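Local coordinates for uncharacterized lipoprotein GfcB (Escherichia coli K12, PDB 2IN5), which is of uncharacterised function but, as a membrane lipoprotein of the YjbF family and a group 4 capsule protein B homolog, may take part in capsule polysaccharide export or assembly, at residues L146-E152 and Q164-D170; A102-G106 and T129-A133. One frame throughout, in Å; residues are numbered along the deposited sequence.

Interaction 1: L146-E152 and Q164-D170; sequences LCNVWQE and QNTFWVD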
# COMPACT_ATOMS: atom_id res chain seq x y z
N LEU A 146 10.94 28.29 5.29
CA LEU A 146 11.80 28.85 4.25
C LEU A 146 11.96 27.79 3.19
O LEU A 146 12.36 26.67 3.49
CB LEU A 146 13.19 29.19 4.81
CG LEU A 146 13.28 30.43 5.69
CD1 LEU A 146 14.72 30.65 6.12
CD2 LEU A 146 12.78 31.63 4.90
N CYS A 147 11.65 28.16 1.95
CA CYS A 147 11.71 27.24 0.84
C CYS A 147 12.55 27.73 -0.30
O CYS A 147 12.60 28.93 -0.56
CB CYS A 147 10.32 26.99 0.24
SG CYS A 147 9.04 26.42 1.36
N ASN A 148 13.20 26.80 -0.99
CA ASN A 148 13.94 27.14 -2.19
C ASN A 148 12.85 26.95 -3.24
O ASN A 148 12.22 25.89 -3.30
CB ASN A 148 15.07 26.15 -2.49
CG ASN A 148 16.19 26.22 -1.49
OD1 ASN A 148 16.54 27.30 -0.99
ND2 ASN A 148 16.78 25.07 -1.19
N VAL A 149 12.59 27.97 -4.04
CA VAL A 149 11.56 27.87 -5.06
C VAL A 149 12.16 27.37 -6.37
O VAL A 149 13.00 28.04 -6.97
CB VAL A 149 10.88 29.23 -5.31
CG1 VAL A 149 9.80 29.07 -6.38
CG2 VAL A 149 10.28 29.75 -4.02
N TRP A 150 11.72 26.20 -6.81
CA TRP A 150 12.21 25.63 -8.06
C TRP A 150 11.12 25.65 -9.13
O TRP A 150 10.02 25.17 -8.90
CB TRP A 150 12.67 24.20 -7.84
CG TRP A 150 13.99 24.09 -7.16
CD1 TRP A 150 14.23 23.72 -5.87
CD2 TRP A 150 15.26 24.29 -7.77
NE1 TRP A 150 15.58 23.67 -5.63
CE2 TRP A 150 16.24 24.02 -6.78
CE3 TRP A 150 15.68 24.67 -9.05
CZ2 TRP A 150 17.61 24.11 -7.04
CZ3 TRP A 150 17.03 24.76 -9.31
CH2 TRP A 150 17.99 24.48 -8.30
N GLN A 151 11.45 26.22 -10.28
CA GLN A 151 10.53 26.30 -11.41
C GLN A 151 10.94 25.30 -12.48
O GLN A 151 12.00 25.45 -13.10
CB GLN A 151 10.57 27.69 -12.02
CG GLN A 151 10.12 28.77 -11.07
CD GLN A 151 8.64 29.02 -11.17
OE1 GLN A 151 7.85 28.10 -11.39
NE2 GLN A 151 8.24 30.28 -10.98
N GLU A 152 10.11 24.29 -12.71
CA GLU A 152 10.38 23.26 -13.71
C GLU A 152 9.71 23.59 -15.04
O GLU A 152 8.47 23.57 -15.15
CB GLU A 152 9.89 21.90 -13.21
CG GLU A 152 9.96 20.77 -14.24
CD GLU A 152 9.41 19.45 -13.71
OE1 GLU A 152 8.24 19.42 -13.26
OE2 GLU A 152 10.13 18.43 -13.75
N GLN A 164 4.74 25.20 -17.03
CA GLN A 164 5.66 25.32 -15.90
C GLN A 164 5.08 24.76 -14.61
O GLN A 164 3.93 25.03 -14.29
CB GLN A 164 6.03 26.79 -15.69
CG GLN A 164 6.69 27.10 -14.34
CD GLN A 164 6.82 28.59 -14.09
OE1 GLN A 164 7.81 29.22 -14.48
NE2 GLN A 164 5.81 29.18 -13.45
N ASN A 165 5.86 23.95 -13.90
CA ASN A 165 5.45 23.41 -12.61
C ASN A 165 6.30 24.14 -11.60
O ASN A 165 7.39 24.61 -11.93
CB ASN A 165 5.74 21.91 -12.48
CG ASN A 165 5.00 21.07 -13.50
OD1 ASN A 165 3.80 21.22 -13.70
ND2 ASN A 165 5.73 20.16 -14.14
N THR A 166 5.84 24.22 -10.36
CA THR A 166 6.60 24.90 -9.32
C THR A 166 6.64 24.01 -8.08
O THR A 166 5.65 23.39 -7.72
CB THR A 166 5.96 26.26 -8.97
OG1 THR A 166 5.82 27.03 -10.17
CG2 THR A 166 6.85 27.04 -8.01
N PHE A 167 7.81 23.95 -7.44
CA PHE A 167 7.99 23.14 -6.25
C PHE A 167 8.67 23.95 -5.15
O PHE A 167 9.76 24.47 -5.34
CB PHE A 167 8.85 21.91 -6.58
CG PHE A 167 8.26 21.02 -7.64
CD1 PHE A 167 7.29 20.08 -7.32
CD2 PHE A 167 8.64 21.17 -8.98
CE1 PHE A 167 6.70 19.29 -8.31
CE2 PHE A 167 8.05 20.39 -9.97
CZ PHE A 167 7.08 19.44 -9.63
N TRP A 168 8.01 24.05 -4.00
CA TRP A 168 8.53 24.78 -2.85
C TRP A 168 9.22 23.81 -1.91
O TRP A 168 8.57 23.02 -1.22
CB TRP A 168 7.40 25.47 -2.11
CG TRP A 168 6.92 26.67 -2.83
CD1 TRP A 168 7.36 27.95 -2.65
CD2 TRP A 168 5.91 26.73 -3.84
NE1 TRP A 168 6.69 28.80 -3.49
CE2 TRP A 168 5.78 28.08 -4.23
CE3 TRP A 168 5.09 25.77 -4.45
CZ2 TRP A 168 4.87 28.49 -5.20
CZ3 TRP A 168 4.18 26.18 -5.42
CH2 TRP A 168 4.08 27.54 -5.78
N VAL A 169 10.55 23.88 -1.88
CA VAL A 169 11.37 22.97 -1.08
C VAL A 169 11.91 23.54 0.23
O VAL A 169 12.42 24.65 0.26
CB VAL A 169 12.59 22.47 -1.90
CG1 VAL A 169 13.36 21.43 -1.11
CG2 VAL A 169 12.12 21.93 -3.23
N ASP A 170 11.82 22.76 1.30
CA ASP A 170 12.35 23.16 2.59
C ASP A 170 13.88 23.17 2.43
O ASP A 170 14.49 22.12 2.29
CB ASP A 170 11.95 22.15 3.66
CG ASP A 170 12.43 22.55 5.04
OD1 ASP A 170 13.66 22.65 5.25
OD2 ASP A 170 11.57 22.77 5.91
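E152 and N165 lie side by side on one face of an antiparallel beta hairpin, the partners of a hydrogen-bonded pair. The E152 chain is stretched out, with CG anti to the backbone N (chi1 173°), and rises from this face alongside N165. The turn at chi3 (56°) leans OE1 toward the amide. There N165 ND2 donates to E152 OE1 at 2.8 Å, on the anti side and out of the carboxylate plane. E152 OE1 also sits in plane at the edge of the F167 ring, 3.4 Å from F167 CE2. Next along this face, W150 CD1 meets V169 CG2 at 3.8 Å, the methyl touching the indole edge.

On the other face the bend of Q151 at chi2 (-90°) brings its amide alongside T166. T166 OG1 donates to Q151 OE1 at 2.6 Å, from above the carbonyl plane. V149 CG2 packs 3.7 Å from W168 CD1, and T166 CG2 lies over the rim of one face of the indole. W168 NE1 bonds to E136 on strand 120-140.

R75 forms a salt bridge with E152 OE1, and S128 bonds to OE2. The buried carboxylate is gripped by an amide, a hydroxyl and a guanidinium group, which probably favours its charged form.

Interaction 2: A102-G106 and T129-A133; sequences AIKDG and TFSFA
D105 holds its CG anti to the backbone N (chi1 -165°), which swings the carboxylate out to the edge of strand 129-133. D105 OD1 takes the N-H of F132, with F132 N at 2.7 Å. The bond is nearly straight, 173° at the hydrogen, and the donor lies close to the line of the C-O bond. D105 OD1 also lies 3.6 Å from F132 CB, and the carboxylate and the F132 ring are turned almost at right angles to each other. In I103, chi1 of -61° sets CG2 toward the F130 ring, and the extended chi2 carries CD1 to the same ring. I103 CG2 meets F130 CD1 at 3.9 Å, and I103 CD1 lies equally far from F130 CE1.

One residue after D105, G106 N donates to F130 O at 2.9 Å. The segment 102-106 is a loop entering strand 108-117, which pairs antiparallel with strand 120-140. These bonds thus bring the loop against the strand just before the regular pairing begins; S107 goes on to bond with the F130 backbone. G106 has a positive phi, where a CB would jam against the preceding carbonyl oxygen.

I103 also packs on W150 of strand 143-156, and P96 touches both I103 and F130. With an alanine in place of I103, both contacts to the F130 ring would be lost, and the ring would probably be freer to turn. F132 meets W150 edge-to-face. F130 and F132, two residues apart, leave the strand on the same side, while S131 points its CB away from the loop.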
# COMPACT_ATOMS: atom_id res chain seq x y z
N ALA A 102 19.97 18.69 -3.42
CA ALA A 102 21.09 18.59 -4.36
C ALA A 102 20.73 18.99 -5.77
O ALA A 102 21.46 18.70 -6.71
CB ALA A 102 21.64 17.17 -4.36
N ILE A 103 19.60 19.66 -5.94
CA ILE A 103 19.22 20.08 -7.28
C ILE A 103 20.05 21.28 -7.69
O ILE A 103 20.08 22.29 -6.99
CB ILE A 103 17.74 20.47 -7.33
CG1 ILE A 103 16.87 19.27 -6.95
CG2 ILE A 103 17.39 21.01 -8.71
CD1 ILE A 103 15.40 19.57 -6.98
N LYS A 104 20.73 21.16 -8.83
CA LYS A 104 21.54 22.27 -9.34
C LYS A 104 20.73 23.00 -10.39
O LYS A 104 19.94 22.39 -11.11
CB LYS A 104 22.85 21.76 -9.97
CG LYS A 104 23.90 21.26 -8.99
CD LYS A 104 25.20 20.95 -9.72
CE LYS A 104 26.35 20.65 -8.75
NZ LYS A 104 26.02 19.51 -7.84
N ASP A 105 20.91 24.31 -10.47
CA ASP A 105 20.20 25.13 -11.45
C ASP A 105 20.53 24.58 -12.83
O ASP A 105 21.69 24.54 -13.23
CB ASP A 105 20.64 26.59 -11.32
CG ASP A 105 19.71 27.55 -12.04
OD1 ASP A 105 18.48 27.37 -11.93
OD2 ASP A 105 20.20 28.49 -12.69
N GLY A 106 19.50 24.15 -13.56
CA GLY A 106 19.71 23.61 -14.88
C GLY A 106 19.49 22.10 -14.96
O GLY A 106 19.75 21.50 -16.00
N THR A 129 13.47 21.16 -17.36
CA THR A 129 14.69 21.68 -16.76
C THR A 129 14.29 22.49 -15.53
O THR A 129 13.34 23.27 -15.57
CB THR A 129 15.49 22.57 -17.74
OG1 THR A 129 14.76 23.78 -18.00
CG2 THR A 129 15.72 21.84 -19.05
N PHE A 130 15.02 22.30 -14.44
CA PHE A 130 14.72 23.04 -13.21
C PHE A 130 15.42 24.39 -13.19
O PHE A 130 16.59 24.49 -13.54
CB PHE A 130 15.14 22.22 -11.99
CG PHE A 130 14.15 21.15 -11.61
CD1 PHE A 130 13.80 20.98 -10.28
CD2 PHE A 130 13.57 20.32 -12.56
CE1 PHE A 130 12.89 20.00 -9.90
CE2 PHE A 130 12.66 19.34 -12.19
CZ PHE A 130 12.32 19.18 -10.85
N SER A 131 14.70 25.42 -12.78
CA SER A 131 15.26 26.76 -12.72
C SER A 131 15.01 27.35 -11.33
O SER A 131 13.86 27.46 -10.89
CB SER A 131 14.64 27.62 -13.83
OG SER A 131 15.35 28.84 -14.05
N PHE A 132 16.09 27.70 -10.63
CA PHE A 132 16.00 28.26 -9.28
C PHE A 132 15.35 29.63 -9.35
O PHE A 132 15.88 30.55 -9.98
CB PHE A 132 17.39 28.37 -8.64
CG PHE A 132 17.36 28.80 -7.19
CD1 PHE A 132 16.74 28.00 -6.23
CD2 PHE A 132 17.90 30.02 -6.80
CE1 PHE A 132 16.66 28.42 -4.90
CE2 PHE A 132 17.82 30.45 -5.48
CZ PHE A 132 17.20 29.65 -4.52
N ALA A 133 14.19 29.75 -8.72
CA ALA A 133 13.42 30.98 -8.72
C ALA A 133 13.66 31.82 -7.47
O ALA A 133 13.11 32.91 -7.32
CB ALA A 133 11.94 30.66 -8.87

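Overall arrangement
The centres of the two contacts are 9 Å apart, and both lie to one side of the middle of the chain. The residues of interaction 2 all precede those of interaction 1. Strand 120-140 supplies one half of interaction 2, and strand 143-156 one half of interaction 1. These strands follow each other in the chain and are antiparallel neighbours. Probable backbone bonds join them directly, from S131 N to Q151 O and from A133 N to V149 O. E152 of interaction 1 also touches F130 of interaction 2. The loop 102-106, strand 120-140 and the hairpin 143-156/161-170 therefore form one continuous patch of this mostly beta protein.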